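Local coordinates for hyaluronoglucosaminidase (PDB 1FCQ), which hydrolyses the glycosidic linkages of hyaluronan as a family 56 glycosidase of bee venom, in which it is also a major allergen, at residues T204-N209 with A248-R253; Y268-R273 with R280-A285. All blocks are in the same frame, centred on the assembly; numbering follows the deposited sequence.

Contact 1 (T204-N209 with A248-R253); sequences TTMQEN and ALRIAR
A sparse helix-helix contact on the outside of the barrel lets Arg250 reach Met206 and Ile251 touch Asn209, joining the short helix 203-210 to the C-terminal end of helix 234-253. The two axes run in nearly the same direction (26° apart) but stay 11.1 Å from each other, too far for intimate packing, and the gap is spanned chiefly by Arg250, with CG anti to the backbone N (chi1 180°) and a bend further out at chi3. Its NH2 gives a weak bond to Met206 O (3.2 Å, N-H...O only 122°), the carbonyl lying at the guanidinium edge, while Met206 CB is 3.5 Å from the same NH2. In this (beta/alpha) TIM barrel helix 234-253 lies over strands 221-222 and 261-267, and Ile251, which also touches Leu222, carries the contact inward: its CD1 meets Asn209 CB at 3.8 Å and lies 3.7 Å above one face of the Arg250 guanidinium, displaced toward its rim. Stronger polar grips come from neighbours. The carboxylate of Glu247 pairs through OE1 with Arg250 NH1 and through OE2 with Asn209 ND2, and Arg250 NH2 also forms a salt bridge to Asp210.

Contact 2 (Y268-R273 with R280-A285); sequences YKYQDR and RADLEA
Tyr270 and Asp282 are tied together, hydroxyl to carboxylate, across a beta-alpha loop of the TIM barrel: the chain leaves strand 261-267, passes through the short, weakly bonded strand 269-270 and a loop, and enters helix 280-292. Between the two segments, close contact is confined to this one buried pair. Tyr270 OH donates to Asp282 OD2 over 2.6 Å, a short bond, and OD2 lies near the plane of the phenol ring at its edge, 3.3 Å from Tyr270 CE2. Ring and carboxylate are turned steeply against each other, their planes 72° apart. Asp282 CG stands beside its backbone N (chi1 -79°), which sends the carboxylate out from the first turn of the helix toward the loop.

Neighbours hold both groups in place. Ser279 N gives its hydrogen to Tyr270 OH, so the hydroxyl donates one hydrogen bond and accepts another, and Ser279 OG accepts from Asp282 N; Arg237, on helix 234-253, forms a salt bridge to Asp282 OD2. The guanidinium and the nearby helix N-terminus would both probably favour a charged carboxylate. The phenol ring also meets Trp230 edge-to-face.

Away from this pair the contact is slack. Tyr268 CB and Leu283 CD2, though both residues are buried, stay 5.5 Å apart; Leu283 packs instead on helix 310-328, while the ring of Tyr268 meets that of Phe316. Toward solvent, Gln271 and Glu284 are exposed and take no part. Within the tight pair, the hydroxyl reaches Asp282 OD2 on its anti side, 21° out of the carboxylate plane.

Contact 1 closes along the chain before contact 2 opens, and the two do not touch: their centres lie 25 Å apart and their nearest atoms about 13 Å. Helix 234-253 nevertheless reaches both. Its last turns belong to contact 1, whereas Arg237 and Val238, near its start, meet Tyr270, Asp282 and Ala285 of contact 2. Strand 261-267 links them too, since Ala248, Leu249 and Ala252 rest on Val262 near its beginning and segment 268-273 follows its end. The two contacts thus mark opposite ends of one helix-strand unit. Contact 2 belongs to the C-terminal side of the strands, the side where TIM-barrel enzymes characteristically place their active sites.

Contact 1 (T204-N209 with A248-R253)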
loop_
_atom_site.group_PDB
_atom_site.type_symbol
_atom_site.label_atom_id
_atom_site.label_comp_id
_atom_site.label_asym_id
_atom_site.label_seq_id
_atom_site.Cartn_x
_atom_site.Cartn_y
_atom_site.Cartn_z
ATOM N N THR A 204 7.951 -10.010 16.170
ATOM C CA THR A 204 7.918 -11.155 15.251
ATOM C C THR A 204 7.769 -10.671 13.812
ATOM O O THR A 204 8.414 -11.242 12.937
ATOM C CB THR A 204 6.861 -12.193 15.642
ATOM O OG1 THR A 204 7.192 -12.623 16.985
ATOM C CG2 THR A 204 6.904 -13.392 14.712
ATOM N N THR A 205 6.987 -9.626 13.597
ATOM C CA THR A 205 6.826 -9.027 12.268
ATOM C C THR A 205 8.145 -8.482 11.756
ATOM O O THR A 205 8.470 -8.633 10.572
ATOM C CB THR A 205 5.754 -7.921 12.304
ATOM O OG1 THR A 205 4.476 -8.550 12.480
ATOM C CG2 THR A 205 5.743 -7.117 11.002
ATOM N N MET A 206 8.971 -7.917 12.647
ATOM C CA MET A 206 10.271 -7.421 12.195
ATOM C C MET A 206 11.081 -8.597 11.657
ATOM O O MET A 206 11.713 -8.466 10.612
ATOM C CB MET A 206 11.023 -6.691 13.306
ATOM C CG MET A 206 10.273 -5.420 13.719
ATOM S SD MET A 206 11.300 -4.512 14.896
ATOM C CE MET A 206 11.586 -5.719 16.151
ATOM N N GLN A 207 11.052 -9.714 12.381
ATOM C CA GLN A 207 11.782 -10.899 11.960
ATOM C C GLN A 207 11.250 -11.451 10.633
ATOM O O GLN A 207 12.043 -11.777 9.739
ATOM C CB GLN A 207 11.718 -12.002 13.014
ATOM C CG GLN A 207 12.145 -11.590 14.413
ATOM C CD GLN A 207 12.194 -12.764 15.369
ATOM O OE1 GLN A 207 11.182 -13.169 15.942
ATOM N NE2 GLN A 207 13.366 -13.363 15.569
ATOM N N GLU A 208 9.929 -11.492 10.505
ATOM C CA GLU A 208 9.323 -11.941 9.248
ATOM C C GLU A 208 9.657 -10.982 8.118
ATOM O O GLU A 208 9.917 -11.428 6.994
ATOM C CB GLU A 208 7.822 -12.140 9.447
ATOM C CG GLU A 208 7.590 -13.328 10.390
ATOM C CD GLU A 208 6.217 -13.280 11.031
ATOM O OE1 GLU A 208 5.516 -12.251 10.946
ATOM O OE2 GLU A 208 5.849 -14.317 11.633
ATOM N N ASN A 209 9.732 -9.665 8.352
ATOM C CA ASN A 209 10.144 -8.761 7.280
ATOM C C ASN A 209 11.583 -9.028 6.860
ATOM O O ASN A 209 11.918 -8.950 5.680
ATOM C CB ASN A 209 10.001 -7.298 7.722
ATOM C CG ASN A 209 8.550 -6.868 7.779
ATOM O OD1 ASN A 209 7.685 -7.404 7.083
ATOM N ND2 ASN A 209 8.286 -5.833 8.585
ATOM N N ALA A 248 10.502 0.445 7.431
ATOM C CA ALA A 248 10.836 0.488 6.014
ATOM C C ALA A 248 12.291 0.887 5.779
ATOM O O ALA A 248 12.919 0.284 4.907
ATOM C CB ALA A 248 9.896 1.441 5.272
ATOM N N LEU A 249 12.831 1.855 6.528
ATOM C CA LEU A 249 14.244 2.216 6.312
ATOM C C LEU A 249 15.178 1.078 6.698
ATOM O O LEU A 249 16.183 0.879 5.997
ATOM C CB LEU A 249 14.553 3.471 7.133
ATOM C CG LEU A 249 13.899 4.758 6.625
ATOM C CD1 LEU A 249 13.978 5.845 7.685
ATOM C CD2 LEU A 249 14.550 5.234 5.336
ATOM N N ARG A 250 14.864 0.314 7.741
ATOM C CA ARG A 250 15.740 -0.791 8.120
ATOM C C ARG A 250 15.828 -1.801 6.976
ATOM O O ARG A 250 16.893 -2.273 6.617
ATOM C CB ARG A 250 15.301 -1.542 9.384
ATOM C CG ARG A 250 16.241 -2.695 9.741
ATOM C CD ARG A 250 15.872 -3.462 10.993
ATOM N NE ARG A 250 14.986 -4.626 10.810
ATOM C CZ ARG A 250 13.674 -4.474 10.717
ATOM N NH1 ARG A 250 13.199 -3.238 10.801
ATOM N NH2 ARG A 250 12.845 -5.499 10.545
ATOM N N ILE A 251 14.677 -2.113 6.389
ATOM C CA ILE A 251 14.576 -3.082 5.316
ATOM C C ILE A 251 15.196 -2.508 4.051
ATOM O O ILE A 251 15.933 -3.195 3.336
ATOM C CB ILE A 251 13.105 -3.492 5.078
ATOM C CG1 ILE A 251 12.524 -4.162 6.317
ATOM C CG2 ILE A 251 12.980 -4.378 3.852
ATOM C CD1 ILE A 251 13.190 -5.416 6.825
ATOM N N ALA A 252 15.027 -1.208 3.831
ATOM C CA ALA A 252 15.582 -0.572 2.644
ATOM C C ALA A 252 17.102 -0.554 2.701
ATOM O O ALA A 252 17.740 -0.660 1.649
ATOM C CB ALA A 252 15.046 0.825 2.400
ATOM N N ARG A 253 17.678 -0.466 3.893
ATOM C CA ARG A 253 19.130 -0.497 4.057
ATOM C C ARG A 253 19.602 -1.933 4.245
ATOM O O ARG A 253 20.765 -2.268 4.038
ATOM C CB ARG A 253 19.525 0.400 5.224
ATOM C CG ARG A 253 19.138 1.852 4.959
ATOM C CD ARG A 253 19.146 2.662 6.247
ATOM N NE ARG A 253 18.835 4.060 5.994
ATOM C CZ ARG A 253 18.371 4.939 6.869
ATOM N NH1 ARG A 253 18.125 4.597 8.128
ATOM N NH2 ARG A 253 18.143 6.189 6.487
#

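Contact 2 (Y268-R273 with R280-A285)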
loop_
_atom_site.group_PDB
_atom_site.type_symbol
_atom_site.label_atom_id
_atom_site.label_comp_id
_atom_site.label_asym_id
_atom_site.label_seq_id
_atom_site.Cartn_x
_atom_site.Cartn_y
_atom_site.Cartn_z
ATOM N N TYR A 268 -4.912 12.144 4.023
ATOM C CA TYR A 268 -5.322 13.375 4.710
ATOM C C TYR A 268 -6.595 13.180 5.512
ATOM O O TYR A 268 -7.120 14.155 6.068
ATOM C CB TYR A 268 -5.441 14.541 3.713
ATOM C CG TYR A 268 -6.509 14.282 2.668
ATOM C CD1 TYR A 268 -7.804 14.718 2.936
ATOM C CD2 TYR A 268 -6.286 13.608 1.488
ATOM C CE1 TYR A 268 -8.821 14.484 2.033
ATOM C CE2 TYR A 268 -7.291 13.362 0.573
ATOM C CZ TYR A 268 -8.576 13.805 0.864
ATOM O OH TYR A 268 -9.609 13.584 -0.013
ATOM N N LYS A 269 -7.095 11.959 5.636
ATOM C CA LYS A 269 -8.242 11.648 6.472
ATOM C C LYS A 269 -7.794 10.677 7.573
ATOM O O LYS A 269 -6.809 9.963 7.371
ATOM C CB LYS A 269 -9.346 10.929 5.691
ATOM C CG LYS A 269 -9.917 11.700 4.513
ATOM C CD LYS A 269 -10.766 12.857 5.035
ATOM C CE LYS A 269 -11.711 13.329 3.938
ATOM N NZ LYS A 269 -12.476 14.526 4.401
ATOM N N TYR A 270 -8.482 10.642 8.702
ATOM C CA TYR A 270 -8.154 9.696 9.772
ATOM C C TYR A 270 -8.672 8.333 9.361
ATOM O O TYR A 270 -9.804 8.202 8.881
ATOM C CB TYR A 270 -8.766 10.124 11.121
ATOM C CG TYR A 270 -8.072 11.369 11.633
ATOM C CD1 TYR A 270 -8.639 12.634 11.474
ATOM C CD2 TYR A 270 -6.828 11.291 12.246
ATOM C CE1 TYR A 270 -7.994 13.758 11.922
ATOM C CE2 TYR A 270 -6.170 12.418 12.697
ATOM C CZ TYR A 270 -6.766 13.662 12.546
ATOM O OH TYR A 270 -6.113 14.794 12.963
ATOM N N GLN A 271 -7.906 7.264 9.536
ATOM C CA GLN A 271 -8.336 5.931 9.123
ATOM C C GLN A 271 -9.575 5.438 9.851
ATOM O O GLN A 271 -10.383 4.713 9.265
ATOM C CB GLN A 271 -7.148 4.982 9.293
ATOM C CG GLN A 271 -7.307 3.591 8.709
ATOM C CD GLN A 271 -6.061 2.754 8.940
ATOM O OE1 GLN A 271 -5.129 2.759 8.131
ATOM N NE2 GLN A 271 -6.029 2.031 10.056
ATOM N N ASP A 272 -9.776 5.852 11.086
ATOM C CA ASP A 272 -10.908 5.459 11.908
ATOM C C ASP A 272 -12.004 6.515 11.950
ATOM O O ASP A 272 -13.057 6.326 12.562
ATOM C CB ASP A 272 -10.435 5.155 13.336
ATOM C CG ASP A 272 -9.745 6.326 14.005
ATOM O OD1 ASP A 272 -9.608 6.292 15.254
ATOM O OD2 ASP A 272 -9.338 7.279 13.309
ATOM N N ARG A 273 -11.775 7.662 11.338
ATOM C CA ARG A 273 -12.717 8.774 11.236
ATOM C C ARG A 273 -12.565 9.316 9.810
ATOM O O ARG A 273 -12.014 10.391 9.547
ATOM C CB ARG A 273 -12.439 9.903 12.209
ATOM C CG ARG A 273 -12.793 9.700 13.669
ATOM C CD ARG A 273 -13.632 10.870 14.155
ATOM N NE ARG A 273 -12.892 12.092 14.429
ATOM C CZ ARG A 273 -13.377 13.318 14.233
ATOM N NH1 ARG A 273 -14.596 13.461 13.732
ATOM N NH2 ARG A 273 -12.661 14.399 14.508
ATOM N N ARG A 280 -4.138 20.482 11.536
ATOM C CA ARG A 280 -2.867 21.104 11.171
ATOM C C ARG A 280 -1.731 20.589 12.062
ATOM O O ARG A 280 -0.593 20.405 11.622
ATOM C CB ARG A 280 -2.993 22.624 11.347
ATOM C CG ARG A 280 -1.737 23.365 10.899
ATOM N N ALA A 281 -2.051 20.420 13.344
ATOM C CA ALA A 281 -1.056 19.956 14.316
ATOM C C ALA A 281 -0.574 18.562 13.902
ATOM O O ALA A 281 0.618 18.278 13.971
ATOM C CB ALA A 281 -1.621 19.904 15.720
ATOM N N ASP A 282 -1.520 17.709 13.514
ATOM C CA ASP A 282 -1.149 16.362 13.073
ATOM C C ASP A 282 -0.357 16.385 11.772
ATOM O O ASP A 282 0.617 15.631 11.655
ATOM C CB ASP A 282 -2.346 15.433 12.960
ATOM C CG ASP A 282 -2.840 14.863 14.270
ATOM O OD1 ASP A 282 -2.105 14.918 15.282
ATOM O OD2 ASP A 282 -3.969 14.336 14.316
ATOM N N LEU A 283 -0.751 17.214 10.804
ATOM C CA LEU A 283 0.010 17.308 9.560
ATOM C C LEU A 283 1.457 17.681 9.842
ATOM O O LEU A 283 2.419 17.083 9.353
ATOM C CB LEU A 283 -0.600 18.384 8.659
ATOM C CG LEU A 283 -1.907 18.029 7.960
ATOM C CD1 LEU A 283 -2.475 19.266 7.278
ATOM C CD2 LEU A 283 -1.703 16.914 6.933
ATOM N N GLU A 284 1.633 18.745 10.625
ATOM C CA GLU A 284 2.957 19.230 10.978
ATOM C C GLU A 284 3.813 18.181 11.684
ATOM O O GLU A 284 4.923 17.897 11.225
ATOM C CB GLU A 284 2.840 20.501 11.844
ATOM C CG GLU A 284 2.222 21.686 11.126
ATOM C CD GLU A 284 1.973 22.917 11.975
ATOM O OE1 GLU A 284 1.957 22.810 13.221
ATOM O OE2 GLU A 284 1.778 24.023 11.416
ATOM N N ALA A 285 3.359 17.587 12.774
ATOM C CA ALA A 285 4.206 16.647 13.516
ATOM C C ALA A 285 4.507 15.383 12.727
ATOM O O ALA A 285 5.637 14.881 12.796
ATOM C CB ALA A 285 3.560 16.304 14.846
#